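Local coordinates for protein Csc2 (Thermofilum pendens, PDB 4TXD) that probably binds RNA as the Cas7-family subunit of a type I-D CRISPR immune system, and also carries a zinc ion, at residues F57-A62 with V278-L283; A202-R207 with P237-I242; L65-E70 with S272-T277. All blocks are in the same frame, centred on the assembly; numbering follows the deposited sequence.

Contact 1: residues F57-A62 with V278-L283; sequences FLVRAA and VRVEIL
Leu58 and Glu281 bind each other through both backbone amides, Leu58 N to Glu281 O at 2.9 Å and Glu281 N to Leu58 O at 3.0 Å. Arg60 and Arg279 repeat the pattern at the next hydrogen-bonded pair, two residues along, with Arg60 N 2.8 Å from Arg279 O. In one of its two conformers, Glu281 forms a salt bridge within its own strand, OE2 to Arg279 NH1 (3.2 Å), and its OE1 is hydrogen-bonded to Tyr307 OH. Strands 52-61 and 277-288 are antiparallel neighbours in the central sheet of the RRM-like domain, a fold common to Cas7 proteins. Leu58, branched to fit beneath helix 307-321 at Lys311 and Leu314, sets its CG 3.7 Å from Leu283 CD1. An alanine here would lack the branch that meets Leu283, and is likely to leave a gap under that helix. The side opposite Leu58 carries Phe57, Val59, Val278, Val280 and Ile282, mostly beta-branched, as suits strands. Val59 CG1 meets Val278 CG1 at 3.8 Å. Phe57 CG, between backbone N and carbonyl carbon (chi1 59°), swings the ring along its own strand to Val59 CG2 at its edge, and Val280 CG1 approaches CD2 at 4.0 Å.

Contact 2: residues A202-R207 with P237-I242; sequences AFATQR and PGTVFI
Ile242 and Phe241 bury more of their surface in this contact than any other residue; consecutive on their strand, they point to opposite sides of the sheet, Ile242 with Phe203 and Phe241 with Ala204. Ile242 is gripped by its backbone: its N donates to Phe203 O at 2.9 Å and its O accepts from Phe203 N at 3.1 Å, the first donor standing above the carbonyl plane. Its side chain ends in CD1, 3.8 Å from Thr205 CG2, two methyl groups on chains that cross at about a right angle. Ala204 CB sits over one face of the Phe241 ring, 4.0 Å from the centroid and 20° off the normal, a CH-pi contact, and the small alanine lets the ring come this close. At the ring's edge, near its plane, Ala202 O is 3.4 Å from CD2. Thr205, just past the strand, gives its N to Val240 O in a long bond of 3.3 Å that runs nearly along the C=O axis. Its hydroxyl, bonded also to Lys305 O, accepts a hydrogen bond from a water that donates to Gln206 OE1, itself hydrogen-bonded to Arg208 NH1, and accepts from Val240 N. Strands 197-204 and 240-247 are antiparallel neighbours in the large sheet of the RRM-like domain. Helices 295-301 and 307-321 pack on the side of Phe203 and Ile242, while strand 85-92 brings Pro90 and Ile92 against Phe241.

Contact 3: residues L65-E70 with S272-T277; sequences LLLRTE and SGIYGT
Leu65 reaches across with CD2, which lies 3.9 Å from Gly276 CA. A side chain on Gly276 would collide with that methyl, and the backbone angles of this residue also call for glycine at the corner where the chain turns from one sheet to the next. Leu66 carries the central pair of backbone bonds: its N donates to Tyr275 O and its O accepts from Tyr275 N, both at 2.8 Å and both in the carbonyl plane, the first nearly straight at 175°. Leu67 turns to the opposite side, where its CD2 lies 3.7 Å from Ile274 CG1, the two chains side by side and pointing the same way. Ile274 suits this place because its CG1, anti to the backbone N (chi1 179°), carries CD1 along the leucine; Pro90, Ile92 and Val100 add further apolar surface on this side. Strand 65-68 is the middle of a small three-stranded antiparallel sheet, with 274-275 at one edge and 232-235 at the other, beside the large sheet of the RRM-like domain. Arg68 then donates its N to Gly273 O at 3.0 Å, the donor standing above the carbonyl plane; Lys96 NZ bonds both that oxygen and Arg68 O, which probably eases the closeness of the two acceptors. Any side chain at Gly273 would run into Arg68 O, and its backbone angles also suit glycine. In the conformer of Tyr275 described, the side chain of Arg68 crosses it at about a right angle, CD 3.7 Å from CE2, while the guanidinium, at the end of this long chain, reaches Glu232 in a salt bridge. Beyond Thr69, the poorly ordered carboxylate of Glu70 lies near Gly273.

The three contacts form one continuous patch. Contacts 1 and 2 share the large antiparallel sheet, where strands 52-61 and 240-247 are neighbours, and their centres are about 10 Å apart; Val59 O lies 2.8 Å from Phe241 N and Ala61 O 2.7 Å from Gly238 N, both probable hydrogen bonds. Contact 3, centred about 15 Å from contact 1, is made by the strands next in the chain, 65-68 after 52-61 and 274-275 before 277-288, and Ala62 N and Thr277 O, 2.9 Å apart, probably bond at the junction. Leu65 joins all three, its CD2 packing 3.6 Å from Val278 CG1 and its CD1 3.9 Å from Phe241 CE1. The zinc site of Cys146, Asp165, Cys168 and Cys171 lies away from all three.

Contact 1: residues F57-A62 with V278-L283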
ATOM      1  N   PHE A  57       2.810   9.774   5.829  1.00 20.78           N
ATOM      2  CA  PHE A  57       3.967   9.787   4.975  1.00 21.71           C
ATOM      3  C   PHE A  57       3.939  10.950   3.988  1.00 24.71           C
ATOM      4  O   PHE A  57       2.909  11.609   3.805  1.00 21.30           O
ATOM      5  CB  PHE A  57       4.097   8.442   4.225  1.00 23.97           C
ATOM      6  CG  PHE A  57       2.900   8.090   3.356  1.00 25.63           C
ATOM      7  CD1 PHE A  57       1.777   7.464   3.899  1.00 21.67           C
ATOM      8  CD2 PHE A  57       2.922   8.350   1.992  1.00 22.52           C
ATOM      9  CE1 PHE A  57       0.677   7.133   3.085  1.00 22.27           C
ATOM     10  CE2 PHE A  57       1.830   8.023   1.170  1.00 22.18           C
ATOM     11  CZ  PHE A  57       0.708   7.409   1.723  1.00 21.09           C
ATOM     12  N   LEU A  58       5.074  11.194   3.368  1.00 22.21           N
ATOM     13  CA  LEU A  58       5.215  12.194   2.342  1.00 22.06           C
ATOM     14  C   LEU A  58       5.554  11.556   1.018  1.00 23.35           C
ATOM     15  O   LEU A  58       6.308  10.649   0.963  1.00 22.95           O
ATOM     16  CB  LEU A  58       6.327  13.174   2.691  1.00 22.64           C
ATOM     17  CG  LEU A  58       6.163  14.046   3.912  1.00 24.94           C
ATOM     18  CD1 LEU A  58       7.339  14.980   4.097  1.00 22.10           C
ATOM     19  CD2 LEU A  58       4.848  14.779   3.895  1.00 23.67           C
ATOM     20  N   VAL A  59       4.990  12.085  -0.048  1.00 21.29           N
ATOM     21  CA  VAL A  59       5.368  11.719  -1.395  1.00 19.71           C
ATOM     22  C   VAL A  59       5.905  12.957  -2.112  1.00 24.99           C
ATOM     23  O   VAL A  59       5.196  13.956  -2.249  1.00 24.46           O
ATOM     24  CB  VAL A  59       4.178  11.152  -2.195  1.00 20.65           C
ATOM     25  CG1 VAL A  59       4.642  10.702  -3.584  1.00 17.19           C
ATOM     26  CG2 VAL A  59       3.526  10.003  -1.426  1.00 22.07           C
ATOM     27  N   ARG A  60       7.152  12.911  -2.557  1.00 23.63           N
ATOM     28  CA  ARG A  60       7.700  14.058  -3.267  1.00 25.47           C
ATOM     29  C   ARG A  60       8.050  13.737  -4.715  1.00 22.22           C
ATOM     30  O   ARG A  60       8.743  12.762  -5.020  1.00 26.35           O
ATOM     31  CB  ARG A  60       8.931  14.607  -2.541  1.00 26.75           C
ATOM     32  CG  ARG A  60       9.301  15.999  -3.022  1.00 27.04           C
ATOM     33  CD  ARG A  60      10.508  16.552  -2.322  1.00 35.57           C
ATOM     34  NE  ARG A  60      10.611  17.987  -2.566  1.00 41.45           N
ATOM     35  CZ  ARG A  60      11.675  18.714  -2.257  1.00 51.25           C
ATOM     36  NH1 ARG A  60      12.724  18.127  -1.705  1.00 46.82           N
ATOM     37  NH2 ARG A  60      11.690  20.020  -2.500  1.00 32.02           N
ATOM     38  N   ALA A  61       7.558  14.583  -5.611  1.00 20.52           N
ATOM     39  CA  ALA A  61       7.855  14.487  -7.029  1.00 20.93           C
ATOM     40  C   ALA A  61       9.325  14.833  -7.333  1.00 23.90           C
ATOM     41  O   ALA A  61       9.753  15.969  -7.121  1.00 24.20           O
ATOM     42  CB  ALA A  61       6.923  15.414  -7.807  1.00 21.65           C
ATOM     43  N   ALA A  62      10.081  13.867  -7.844  1.00 28.00           N
ATOM     44  CA  ALA A  62      11.493  14.101  -8.200  1.00 26.77           C
ATOM     45  C   ALA A  62      11.593  14.871  -9.518  1.00 29.30           C
ATOM     46  O   ALA A  62      12.192  15.940  -9.576  1.00 26.87           O
ATOM     47  CB  ALA A  62      12.251  12.781  -8.289  1.00 36.54           C
ATOM     48  N   VAL A 278       9.151   9.361  -7.787  1.00 20.73           N
ATOM     49  CA  VAL A 278       8.900   9.980  -6.503  1.00 19.91           C
ATOM     50  C   VAL A 278       9.928   9.537  -5.481  1.00 31.42           C
ATOM     51  O   VAL A 278      10.682   8.592  -5.709  1.00 26.39           O
ATOM     52  CB  VAL A 278       7.492   9.646  -5.943  1.00 21.41           C
ATOM     53  CG1 VAL A 278       6.404  10.125  -6.909  1.00 25.19           C
ATOM     54  CG2 VAL A 278       7.367   8.140  -5.651  1.00 19.63           C
ATOM     55  N   ARG A 279       9.943  10.248  -4.365  1.00 23.94           N
ATOM     56  CA  ARG A 279      10.585   9.791  -3.150  1.00 28.54           C
ATOM     57  C   ARG A 279       9.549   9.831  -2.035  1.00 23.54           C
ATOM     58  O   ARG A 279       8.868  10.841  -1.815  1.00 21.56           O
ATOM     59  CB  ARG A 279      11.809  10.645  -2.793  1.00 31.07           C
ATOM     60  CG  ARG A 279      12.507  10.156  -1.536  1.00 36.70           C
ATOM     61  CD  ARG A 279      13.804  10.901  -1.241  1.00 60.84           C
ATOM     62  NE  ARG A 279      14.404  10.421   0.004  1.00 67.13           N
ATOM     63  CZ  ARG A 279      14.381  11.085   1.157  1.00 71.34           C
ATOM     64  NH1 ARG A 279      13.810  12.281   1.228  1.00 60.49           N
ATOM     65  NH2 ARG A 279      14.944  10.559   2.239  1.00 65.58           N
ATOM     66  N   VAL A 280       9.409   8.707  -1.348  1.00 26.05           N
ATOM     67  CA  VAL A 280       8.436   8.584  -0.283  1.00 20.21           C
ATOM     68  C   VAL A 280       9.159   8.498   1.033  1.00 26.12           C
ATOM     69  O   VAL A 280      10.162   7.792   1.141  1.00 35.03           O
ATOM     70  CB  VAL A 280       7.539   7.325  -0.465  1.00 27.65           C
ATOM     71  CG1 VAL A 280       6.560   7.192   0.695  1.00 28.90           C
ATOM     72  CG2 VAL A 280       6.800   7.373  -1.820  1.00 21.53           C
ATOM     73  N   GLU A 281       8.671   9.214   2.033  1.00 26.67           N
ATOM     74  CA  GLU A 281       9.231   9.121   3.379  0.62 33.96           C
ATOM     75  C   GLU A 281       8.153   8.838   4.405  1.00 26.60           C
ATOM     76  O   GLU A 281       7.157   9.558   4.471  1.00 26.71           O
ATOM     77  CB  GLU A 281       9.942  10.412   3.767  0.62 32.89           C
ATOM     78  CG  GLU A 281      10.935  10.922   2.767  0.62 31.92           C
ATOM     79  CD  GLU A 281      11.306  12.354   3.072  0.62 42.56           C
ATOM     80  OE1 GLU A 281      10.696  13.271   2.476  0.62 23.84           O
ATOM     81  OE2 GLU A 281      12.189  12.555   3.932  0.62 34.86           O
ATOM     82  N   ILE A 282       8.355   7.801   5.217  1.00 26.98           N
ATOM     83  CA  ILE A 282       7.454   7.542   6.342  1.00 23.67           C
ATOM     84  C   ILE A 282       7.829   8.503   7.469  1.00 29.07           C
ATOM     85  O   ILE A 282       9.003   8.593   7.838  1.00 31.06           O
ATOM     86  CB  ILE A 282       7.549   6.076   6.858  1.00 23.94           C
ATOM     87  CG1 ILE A 282       7.516   5.077   5.695  1.00 31.01           C
ATOM     88  CG2 ILE A 282       6.474   5.801   7.909  1.00 25.38           C
ATOM     89  CD1 ILE A 282       6.190   5.033   4.954  1.00 31.94           C
ATOM     90  N   LEU A 283       6.861   9.203   8.020  1.00 23.50           N
ATOM     91  CA  LEU A 283       7.115  10.123   9.096  1.00 29.54           C
ATOM     92  C   LEU A 283       6.725   9.620  10.472  1.00 35.57           C
ATOM     93  O   LEU A 283       7.302  10.003  11.447  1.00 29.71           O
ATOM     94  CB  LEU A 283       6.429  11.446   8.859  1.00 26.37           C
ATOM     95  CG  LEU A 283       6.853  12.200   7.615  1.00 26.45           C
ATOM     96  CD1 LEU A 283       6.199  13.544   7.606  1.00 30.93           C
ATOM     97  CD2 LEU A 283       8.341  12.338   7.539  1.00 30.39           C
TER

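Contact 2: residues A202-R207 with P237-I242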
ATOM      1  N   ALA A 202      -3.792  11.082  -1.254  1.00 19.63           N
ATOM      2  CA  ALA A 202      -2.640  11.889  -0.890  1.00 20.57           C
ATOM      3  C   ALA A 202      -2.750  13.271  -1.547  1.00 15.85           C
ATOM      4  O   ALA A 202      -2.886  13.387  -2.772  1.00 18.84           O
ATOM      5  CB  ALA A 202      -1.348  11.199  -1.278  1.00 16.40           C
ATOM      6  N   PHE A 203      -2.720  14.302  -0.734  1.00 18.97           N
ATOM      7  CA  PHE A 203      -2.956  15.665  -1.168  1.00 18.10           C
ATOM      8  C   PHE A 203      -1.684  16.533  -1.317  1.00 19.91           C
ATOM      9  O   PHE A 203      -0.907  16.609  -0.434  1.00 17.55           O
ATOM     10  CB  PHE A 203      -3.865  16.370  -0.171  1.00 16.52           C
ATOM     11  CG  PHE A 203      -5.199  15.736   0.023  1.00 22.76           C
ATOM     12  CD1 PHE A 203      -5.378  14.738   0.941  1.00 18.69           C
ATOM     13  CD2 PHE A 203      -6.279  16.167  -0.680  1.00 21.18           C
ATOM     14  CE1 PHE A 203      -6.597  14.168   1.132  1.00 20.66           C
ATOM     15  CE2 PHE A 203      -7.503  15.607  -0.497  1.00 23.77           C
ATOM     16  CZ  PHE A 203      -7.666  14.599   0.408  1.00 22.81           C
ATOM     17  N   ALA A 204      -1.528  17.197  -2.445  1.00 18.52           N
ATOM     18  CA  ALA A 204      -0.464  18.186  -2.594  1.00 19.60           C
ATOM     19  C   ALA A 204      -0.797  19.396  -1.725  1.00 19.71           C
ATOM     20  O   ALA A 204      -1.969  19.686  -1.477  1.00 17.49           O
ATOM     21  CB  ALA A 204      -0.296  18.593  -4.050  1.00 17.90           C
ATOM     22  N   THR A 205       0.216  20.075  -1.237  1.00 21.17           N
ATOM     23  CA  THR A 205      -0.010  21.261  -0.424  1.00 23.49           C
ATOM     24  C   THR A 205       0.045  22.551  -1.234  1.00 22.29           C
ATOM     25  O   THR A 205      -0.271  23.597  -0.753  1.00 23.85           O
ATOM     26  CB  THR A 205       1.026  21.391   0.683  1.00 20.84           C
ATOM     27  OG1 THR A 205       2.307  21.414   0.116  1.00 20.71           O
ATOM     28  CG2 THR A 205       0.943  20.271   1.614  1.00 25.24           C
ATOM     29  N   GLN A 206       0.460  22.430  -2.474  1.00 22.40           N
ATOM     30  CA  GLN A 206       0.536  23.564  -3.387  1.00 25.82           C
ATOM     31  C   GLN A 206      -0.001  23.164  -4.745  1.00 24.22           C
ATOM     32  O   GLN A 206       0.099  21.992  -5.146  1.00 20.20           O
ATOM     33  CB  GLN A 206       1.983  24.065  -3.533  1.00 21.82           C
ATOM     34  CG  GLN A 206       2.642  24.510  -2.237  1.00 23.08           C
ATOM     35  CD  GLN A 206       4.143  24.641  -2.386  1.00 27.77           C
ATOM     36  OE1 GLN A 206       4.825  23.690  -2.782  1.00 27.32           O
ATOM     37  NE2 GLN A 206       4.668  25.821  -2.078  1.00 28.96           N
ATOM     38  N   ARG A 207      -0.545  24.149  -5.449  1.00 19.63           N
ATOM     39  CA  ARG A 207      -1.034  23.972  -6.806  1.00 25.30           C
ATOM     40  C   ARG A 207       0.101  24.236  -7.782  1.00 25.95           C
ATOM     41  O   ARG A 207       0.202  25.329  -8.339  1.00 33.76           O
ATOM     42  CB  ARG A 207      -2.209  24.919  -7.075  1.00 19.85           C
ATOM     43  CG  ARG A 207      -2.897  24.741  -8.425  1.00 25.18           C
ATOM     44  CD  ARG A 207      -4.084  25.728  -8.557  1.00 32.34           C
ATOM     45  NE  ARG A 207      -5.056  25.342  -9.593  1.00 39.71           N
ATOM     46  CZ  ARG A 207      -4.849  25.501 -10.895  1.00 37.90           C
ATOM     47  NH1 ARG A 207      -3.705  26.019 -11.320  1.00 40.75           N
ATOM     48  NH2 ARG A 207      -5.771  25.134 -11.774  1.00 29.73           N
ATOM     49  N   PRO A 237       8.143  19.337 -10.450  1.00 22.73           N
ATOM     50  CA  PRO A 237       9.165  18.740  -9.576  1.00 22.35           C
ATOM     51  C   PRO A 237       9.183  19.431  -8.220  1.00 21.57           C
ATOM     52  O   PRO A 237       8.983  20.643  -8.154  1.00 23.59           O
ATOM     53  CB  PRO A 237      10.470  18.985 -10.336  1.00 20.57           C
ATOM     54  CG  PRO A 237      10.048  19.031 -11.793  1.00 26.66           C
ATOM     55  CD  PRO A 237       8.653  19.645 -11.798  1.00 21.15           C
ATOM     56  N   GLY A 238       9.380  18.669  -7.154  1.00 20.46           N
ATOM     57  CA  GLY A 238       9.450  19.233  -5.814  1.00 24.93           C
ATOM     58  C   GLY A 238       8.126  19.312  -5.068  1.00 25.10           C
ATOM     59  O   GLY A 238       8.116  19.497  -3.859  1.00 22.67           O
ATOM     60  N   THR A 239       7.007  19.193  -5.781  1.00 24.22           N
ATOM     61  CA  THR A 239       5.697  19.185  -5.137  1.00 19.49           C
ATOM     62  C   THR A 239       5.649  18.083  -4.097  1.00 19.03           C
ATOM     63  O   THR A 239       6.036  16.948  -4.377  1.00 21.80           O
ATOM     64  CB  THR A 239       4.556  18.956  -6.164  1.00 20.21           C
ATOM     65  OG1 THR A 239       4.553  20.020  -7.128  1.00 24.67           O
ATOM     66  CG2 THR A 239       3.202  18.871  -5.476  1.00 17.34           C
ATOM     67  N   VAL A 240       5.162  18.397  -2.907  1.00 18.27           N
ATOM     68  CA  VAL A 240       5.017  17.346  -1.905  1.00 22.55           C
ATOM     69  C   VAL A 240       3.535  17.034  -1.632  1.00 22.21           C
ATOM     70  O   VAL A 240       2.699  17.936  -1.574  1.00 20.30           O
ATOM     71  CB  VAL A 240       5.748  17.723  -0.582  1.00 22.63           C
ATOM     72  CG1 VAL A 240       5.120  18.970   0.070  1.00 22.44           C
ATOM     73  CG2 VAL A 240       5.729  16.543   0.385  1.00 20.53           C
ATOM     74  N   PHE A 241       3.227  15.742  -1.498  1.00 19.02           N
ATOM     75  CA  PHE A 241       1.896  15.255  -1.134  1.00 18.26           C
ATOM     76  C   PHE A 241       1.907  14.666   0.265  1.00 17.70           C
ATOM     77  O   PHE A 241       2.816  13.908   0.609  1.00 22.63           O
ATOM     78  CB  PHE A 241       1.416  14.152  -2.081  1.00 18.70           C
ATOM     79  CG  PHE A 241       1.275  14.573  -3.526  1.00 22.73           C
ATOM     80  CD1 PHE A 241       2.400  14.780  -4.323  1.00 18.06           C
ATOM     81  CD2 PHE A 241       0.008  14.675  -4.098  1.00 18.56           C
ATOM     82  CE1 PHE A 241       2.267  15.134  -5.653  1.00 18.34           C
ATOM     83  CE2 PHE A 241      -0.151  15.015  -5.421  1.00 14.80           C
ATOM     84  CZ  PHE A 241       0.986  15.250  -6.213  1.00 19.47           C
ATOM     85  N   ILE A 242       0.881  14.931   1.029  1.00 20.03           N
ATOM     86  CA  ILE A 242       0.749  14.334   2.327  1.00 23.47           C
ATOM     87  C   ILE A 242      -0.184  13.136   2.278  1.00 21.33           C
ATOM     88  O   ILE A 242      -1.278  13.249   1.834  1.00 19.74           O
ATOM     89  CB  ILE A 242       0.236  15.324   3.365  1.00 19.91           C
ATOM     90  CG1 ILE A 242       1.195  16.486   3.498  1.00 18.36           C
ATOM     91  CG2 ILE A 242       0.057  14.642   4.692  1.00 20.85           C
ATOM     92  CD1 ILE A 242       0.682  17.598   4.330  1.00 21.67           C
TER
HETATM   93  O   HOH W   1       3.484  20.935  -2.484  1.00 24.90           O

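Contact 3: residues L65-E70 with S272-T277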
ATOM      1  N   LEU A  65       5.446  14.664 -12.278  1.00 20.46           N
ATOM      2  CA  LEU A  65       4.541  13.543 -12.135  1.00 21.76           C
ATOM      3  C   LEU A  65       3.367  13.687 -13.073  1.00 29.76           C
ATOM      4  O   LEU A  65       2.766  14.708 -13.037  1.00 26.78           O
ATOM      5  CB  LEU A  65       3.954  13.467 -10.757  1.00 27.77           C
ATOM      6  CG  LEU A  65       4.737  12.912  -9.618  1.00 47.24           C
ATOM      7  CD1 LEU A  65       3.870  12.829  -8.392  1.00 29.79           C
ATOM      8  CD2 LEU A  65       5.282  11.560 -10.010  1.00 46.50           C
ATOM      9  N   LEU A  66       3.003  12.759 -13.807  0.61 22.28           N
ATOM     10  CA  LEU A  66       1.845  12.847 -14.690  0.61 22.83           C
ATOM     11  C   LEU A  66       0.665  12.105 -14.069  0.61 24.15           C
ATOM     12  O   LEU A  66       0.765  10.919 -13.759  0.61 24.67           O
ATOM     13  CB  LEU A  66       2.173  12.279 -16.071  0.61 24.06           C
ATOM     14  CG  LEU A  66       3.505  12.689 -16.704  0.61 34.87           C
ATOM     15  CD1 LEU A  66       3.663  12.062 -18.084  0.61 34.32           C
ATOM     16  CD2 LEU A  66       3.642  14.203 -16.778  0.61 26.11           C
ATOM     17  N   LEU A  67      -0.327  12.692 -13.850  1.00 19.96           N
ATOM     18  CA  LEU A  67      -1.620  12.209 -13.394  1.00 21.64           C
ATOM     19  C   LEU A  67      -2.637  12.107 -14.535  1.00 19.76           C
ATOM     20  O   LEU A  67      -2.826  13.019 -15.244  1.00 20.86           O
ATOM     21  CB  LEU A  67      -2.208  13.059 -12.279  1.00 17.77           C
ATOM     22  CG  LEU A  67      -1.386  13.247 -11.013  1.00 25.41           C
ATOM     23  CD1 LEU A  67      -2.015  14.195 -10.015  1.00 20.32           C
ATOM     24  CD2 LEU A  67      -1.080  11.922 -10.373  1.00 26.41           C
ATOM     25  N   ARG A  68      -3.268  10.962 -14.647  1.00 22.04           N
ATOM     26  CA  ARG A  68      -4.301  10.739 -15.638  1.00 25.10           C
ATOM     27  C   ARG A  68      -5.528  10.136 -15.007  1.00 20.33           C
ATOM     28  O   ARG A  68      -5.425   9.286 -14.203  1.00 21.94           O
ATOM     29  CB  ARG A  68      -3.829   9.786 -16.704  1.00 20.42           C
ATOM     30  CG  ARG A  68      -2.635  10.244 -17.444  1.00 36.06           C
ATOM     31  CD  ARG A  68      -2.271   9.226 -18.491  1.00 44.07           C
ATOM     32  NE  ARG A  68      -2.379   9.771 -19.804  1.00 68.92           N
ATOM     33  CZ  ARG A  68      -1.342  10.153 -20.525  1.00 78.52           C
ATOM     34  NH1 ARG A  68      -1.526  10.651 -21.723  1.00 67.73           N
ATOM     35  NH2 ARG A  68      -0.126  10.035 -20.044  1.00 72.24           N
ATOM     36  N   THR A  69      -6.688  10.632 -15.383  1.00 22.69           N
ATOM     37  CA  THR A  69      -7.934  10.034 -14.904  1.00 27.04           C
ATOM     38  C   THR A  69      -8.085   8.624 -15.467  1.00 31.80           C
ATOM     39  O   THR A  69      -7.507   8.313 -16.498  1.00 24.77           O
ATOM     40  CB  THR A  69      -9.153  10.878 -15.310  1.00 27.66           C
ATOM     41  OG1 THR A  69      -9.061  11.179 -16.708  1.00 24.96           O
ATOM     42  CG2 THR A  69      -9.175  12.178 -14.518  1.00 20.50           C
ATOM     43  N   GLU A  70      -8.849   7.771 -14.786  1.00 34.80           N
ATOM     44  CA  GLU A  70      -9.160   6.444 -15.314  1.00 45.27           C
ATOM     45  C   GLU A  70     -10.637   6.105 -15.149  1.00 44.44           C
ATOM     46  O   GLU A  70     -11.008   5.331 -14.265  1.00 61.71           O
ATOM     47  CB  GLU A  70      -8.322   5.365 -14.630  1.00 59.58           C
ATOM     48  CG  GLU A  70      -7.527   4.492 -15.589  1.00 85.11           C
ATOM     49  CD  GLU A  70      -6.163   5.076 -15.916  1.00 80.97           C
ATOM     50  OE1 GLU A  70      -6.050   5.830 -16.907  1.00 68.89           O
ATOM     51  OE2 GLU A  70      -5.202   4.776 -15.176  1.00 64.56           O
ATOM     52  N   SER A 272      -1.823   2.707 -13.512  1.00 45.83           N
ATOM     53  CA  SER A 272      -2.487   3.247 -12.326  1.00 45.02           C
ATOM     54  C   SER A 272      -2.846   4.725 -12.394  1.00 33.21           C
ATOM     55  O   SER A 272      -3.384   5.255 -11.432  1.00 37.67           O
ATOM     56  CB  SER A 272      -1.621   3.023 -11.088  1.00 45.02           C
ATOM     57  OG  SER A 272      -0.817   1.866 -11.230  1.00 70.94           O
ATOM     58  N   GLY A 273      -2.542   5.378 -13.486  1.00 30.26           N
ATOM     59  CA  GLY A 273      -2.879   6.766 -13.639  1.00 34.63           C
ATOM     60  C   GLY A 273      -1.961   7.767 -12.945  1.00 28.53           C
ATOM     61  O   GLY A 273      -2.283   8.903 -12.774  1.00 23.49           O
ATOM     62  N   ILE A 274      -0.801   7.294 -12.559  1.00 24.15           N
ATOM     63  CA  ILE A 274       0.229   8.145 -12.073  1.00 21.18           C
ATOM     64  C   ILE A 274       1.561   7.666 -12.625  1.00 25.99           C
ATOM     65  O   ILE A 274       1.924   6.567 -12.504  1.00 26.53           O
ATOM     66  CB  ILE A 274       0.243   8.228 -10.547  1.00 22.81           C
ATOM     67  CG1 ILE A 274       1.364   9.132 -10.081  1.00 23.00           C
ATOM     68  CG2 ILE A 274       0.376   6.869  -9.912  1.00 28.86           C
ATOM     69  CD1 ILE A 274       1.321   9.410  -8.620  1.00 24.98           C
ATOM     70  N   TYR A 275       2.257   8.549 -13.256  1.00 21.88           N
ATOM     71  CA  TYR A 275       3.585   8.248 -13.894  0.59 24.74           C
ATOM     72  C   TYR A 275       4.810   9.252 -13.759  1.00 28.67           C
ATOM     73  O   TYR A 275       4.546  10.396 -13.628  1.00 25.74           O
ATOM     74  CB  TYR A 275       3.317   8.195 -15.405  0.59 28.85           C
ATOM     75  CG  TYR A 275       2.103   7.351 -15.724  0.59 29.77           C
ATOM     76  CD1 TYR A 275       2.207   5.967 -15.827  0.59 29.10           C
ATOM     77  CD2 TYR A 275       0.843   7.930 -15.864  0.59 27.86           C
ATOM     78  CE1 TYR A 275       1.099   5.187 -16.085  0.59 36.29           C
ATOM     79  CE2 TYR A 275      -0.268   7.156 -16.125  0.59 27.62           C
ATOM     80  CZ  TYR A 275      -0.136   5.786 -16.232  0.59 35.90           C
ATOM     81  OH  TYR A 275      -1.239   5.007 -16.490  0.59 39.55           O
ATOM     82  N   GLY A 276       5.861   8.697 -13.187  1.00 25.42           N
ATOM     83  CA  GLY A 276       7.019   9.532 -12.902  1.00 23.23           C
ATOM     84  C   GLY A 276       7.815   8.997 -11.732  1.00 27.24           C
ATOM     85  O   GLY A 276       7.552   7.895 -11.249  1.00 24.54           O
ATOM     86  N   THR A 277       8.781   9.784 -11.269  1.00 21.45           N
ATOM     87  CA  THR A 277       9.636   9.367 -10.164  1.00 21.96           C
ATOM     88  C   THR A 277       9.307  10.105  -8.876  1.00 22.31           C
ATOM     89  O   THR A 277       9.198  11.330  -8.859  1.00 23.74           O
ATOM     90  CB  THR A 277      11.126   9.599 -10.515  1.00 28.63           C
ATOM     91  OG1 THR A 277      11.410   8.987 -11.779  1.00 33.15           O
ATOM     92  CG2 THR A 277      12.032   9.024  -9.441  1.00 27.63           C
TER